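Local structure of telomere length regulator taz1 (Schizosaccharomyces pombe, 4ZMI) at residues T119-V124 and L168-Y173. The protein binds double-stranded telomeric DNA and regulates telomere length and function in fission yeast, the chain here being its helical domain. Sequence-based numbering, arbitrary orientation.
Sequences TLRSIV and LSCLPY. With MG (magnesium ion), chain B.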
loop_
_atom_site.group_PDB
_atom_site.type_symbol
_atom_site.label_atom_id
_atom_site.label_comp_id
_atom_site.label_asym_id
_atom_site.label_seq_id
_atom_site.Cartn_x
_atom_site.Cartn_y
_atom_site.Cartn_z
ATOM N N THR A 119 3.202 -1.209 -4.170
ATOM C CA THR A 119 2.940 -1.436 -2.739
ATOM C C THR A 119 1.849 -0.523 -2.218
ATOM O O THR A 119 1.012 -0.927 -1.418
ATOM C CB THR A 119 4.177 -1.227 -1.877
ATOM O OG1 THR A 119 5.272 -1.940 -2.445
ATOM C CG2 THR A 119 3.936 -1.723 -0.466
ATOM N N LEU A 120 1.861 0.725 -2.667
ATOM C CA LEU A 120 0.793 1.646 -2.296
ATOM C C LEU A 120 -0.519 1.135 -2.899
ATOM O O LEU A 120 -1.571 1.157 -2.250
ATOM C CB LEU A 120 1.119 3.051 -2.794
ATOM C CG LEU A 120 2.246 3.656 -1.976
ATOM C CD1 LEU A 120 2.702 5.010 -2.535
ATOM C CD2 LEU A 120 1.778 3.796 -0.551
ATOM N N ARG A 121 -0.453 0.635 -4.133
ATOM C CA ARG A 121 -1.645 0.061 -4.737
ATOM C C ARG A 121 -2.209 -1.050 -3.847
ATOM O O ARG A 121 -3.425 -1.095 -3.587
ATOM C CB ARG A 121 -1.359 -0.472 -6.131
ATOM C CG ARG A 121 -2.605 -0.557 -6.970
ATOM C CD ARG A 121 -2.340 -1.265 -8.267
ATOM N NE ARG A 121 -1.208 -0.667 -8.942
ATOM C CZ ARG A 121 -0.668 -1.159 -10.040
ATOM N NH1 ARG A 121 -1.181 -2.248 -10.583
ATOM N NH2 ARG A 121 0.373 -0.555 -10.587
ATOM N N SER A 122 -1.323 -1.919 -3.357
ATOM C CA SER A 122 -1.744 -3.019 -2.490
ATOM C C SER A 122 -2.416 -2.468 -1.260
ATOM O O SER A 122 -3.471 -2.942 -0.872
ATOM C CB SER A 122 -0.529 -3.859 -2.063
ATOM O OG SER A 122 -0.013 -4.510 -3.193
ATOM N N ILE A 123 -1.785 -1.480 -0.625
ATOM C CA ILE A 123 -2.317 -0.975 0.639
ATOM C C ILE A 123 -3.675 -0.319 0.452
ATOM O O ILE A 123 -4.594 -0.603 1.214
ATOM C CB ILE A 123 -1.335 -0.025 1.333
ATOM C CG1 ILE A 123 -0.040 -0.770 1.622
ATOM C CG2 ILE A 123 -1.910 0.512 2.641
ATOM C CD1 ILE A 123 1.118 0.144 1.915
ATOM N N VAL A 124 -3.804 0.546 -0.560
ATOM C CA VAL A 124 -5.096 1.167 -0.861
ATOM C C VAL A 124 -6.208 0.133 -1.155
ATOM O O VAL A 124 -7.299 0.237 -0.618
ATOM C CB VAL A 124 -4.987 2.167 -2.046
ATOM C CG1 VAL A 124 -6.359 2.756 -2.394
ATOM C CG2 VAL A 124 -4.006 3.271 -1.723
ATOM N N LEU A 168 -5.469 -7.077 -9.621
ATOM C CA LEU A 168 -5.060 -8.382 -9.096
ATOM C C LEU A 168 -3.543 -8.618 -8.995
ATOM O O LEU A 168 -3.079 -9.380 -8.150
ATOM C CB LEU A 168 -5.687 -9.485 -9.940
ATOM C CG LEU A 168 -7.204 -9.514 -9.877
ATOM C CD1 LEU A 168 -7.753 -10.383 -11.017
ATOM C CD2 LEU A 168 -7.676 -10.028 -8.498
ATOM N N SER A 169 -2.776 -7.962 -9.856
ATOM C CA SER A 169 -1.337 -8.114 -9.849
ATOM C C SER A 169 -0.743 -7.662 -8.508
ATOM O O SER A 169 0.363 -8.004 -8.195
ATOM C CB SER A 169 -0.730 -7.274 -10.966
ATOM O OG SER A 169 -0.848 -5.897 -10.616
ATOM N N CYS A 170 -1.475 -6.905 -7.704
ATOM C CA CYS A 170 -0.990 -6.436 -6.410
ATOM C C CYS A 170 -1.769 -7.017 -5.233
ATOM O O CYS A 170 -1.672 -6.487 -4.130
ATOM C CB CYS A 170 -1.084 -4.903 -6.323
ATOM S SG CYS A 170 -0.075 -3.955 -7.498
ATOM N N LEU A 171 -2.580 -8.047 -5.469
ATOM C CA LEU A 171 -3.368 -8.660 -4.395
ATOM C C LEU A 171 -3.090 -10.162 -4.310
ATOM O O LEU A 171 -2.848 -10.818 -5.339
ATOM C CB LEU A 171 -4.866 -8.434 -4.598
ATOM C CG LEU A 171 -5.351 -6.980 -4.548
ATOM C CD1 LEU A 171 -6.786 -6.952 -4.944
ATOM C CD2 LEU A 171 -5.205 -6.432 -3.146
ATOM N N PRO A 172 -3.130 -10.720 -3.083
ATOM C CA PRO A 172 -2.891 -12.159 -2.901
ATOM C C PRO A 172 -4.199 -12.892 -3.164
ATOM O O PRO A 172 -4.566 -13.845 -2.481
ATOM C CB PRO A 172 -2.463 -12.256 -1.432
ATOM C CG PRO A 172 -3.236 -11.136 -0.773
ATOM C CD PRO A 172 -3.313 -10.024 -1.795
ATOM N N TYR A 173 -4.919 -12.400 -4.161
ATOM C CA TYR A 173 -6.129 -13.039 -4.622
ATOM C C TYR A 173 -6.011 -13.270 -6.119
ATOM O O TYR A 173 -5.242 -12.579 -6.815
ATOM C CB TYR A 173 -7.332 -12.172 -4.274
ATOM C CG TYR A 173 -7.335 -11.785 -2.819
ATOM C CD1 TYR A 173 -7.154 -10.456 -2.422
ATOM C CD2 TYR A 173 -7.490 -12.757 -1.829
ATOM C CE1 TYR A 173 -7.145 -10.100 -1.071
ATOM C CE2 TYR A 173 -7.484 -12.415 -0.477
ATOM C CZ TYR A 173 -7.304 -11.097 -0.101
ATOM O OH TYR A 173 -7.297 -10.793 1.247
HETATM MG MG MG B . -2.967 -11.960 -7.479
HETATM O O HOH W 1 -3.693 -12.317 -9.753
#
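Cys170 reaches from a loop onto the helix that carries Arg121 and Ser122, and the tight part of this contact gathers round it. In one of its two conformers, SG lies over one face of the Arg121 guanidinium and also rests on the aliphatic stem, 3.6 Å from CD. Arg121 sends CG anti to its own backbone N (chi1 -157°) and bends at chi3 (-52°), which lays the chain alongside the sulfur. Beyond it, NH1 bonds to the carbonyl of Phe166 and NH2 to that of Lys116, tying the buried head to two backbone oxygens; it also makes a cation-pi contact with the Phe166 ring. Cutting the residue back to an alanine would probably leave both carbonyls without these donors and uncover one side of the Cys170 sulfur. One helix position on, Ser122 OG comes within 2.7 Å of Cys170 O; the carbonyl of Leu118 lies in reach of the same hydroxyl, and its single proton may serve either. The loose side is at Ser169, an exposed residue whose OG stays 3.7 Å from Arg121 NH1, approaching obliquely.

A type I turn from Leu168 to Leu171, closed by Leu171 N to Leu168 O at 3.0 Å, presents Cys170 to the helix. Leu171 O, at 2.4 Å, and Tyr173 O hold a magnesium ion, with a water as a further ligand and Leu168 also in the site. The contact pins the loop between helices 163-168 and 176-182 against helix 118-130, where Leu171 also touches Leu125 and Leu129, while helix 137-154 supplies Tyr152 beside Arg121.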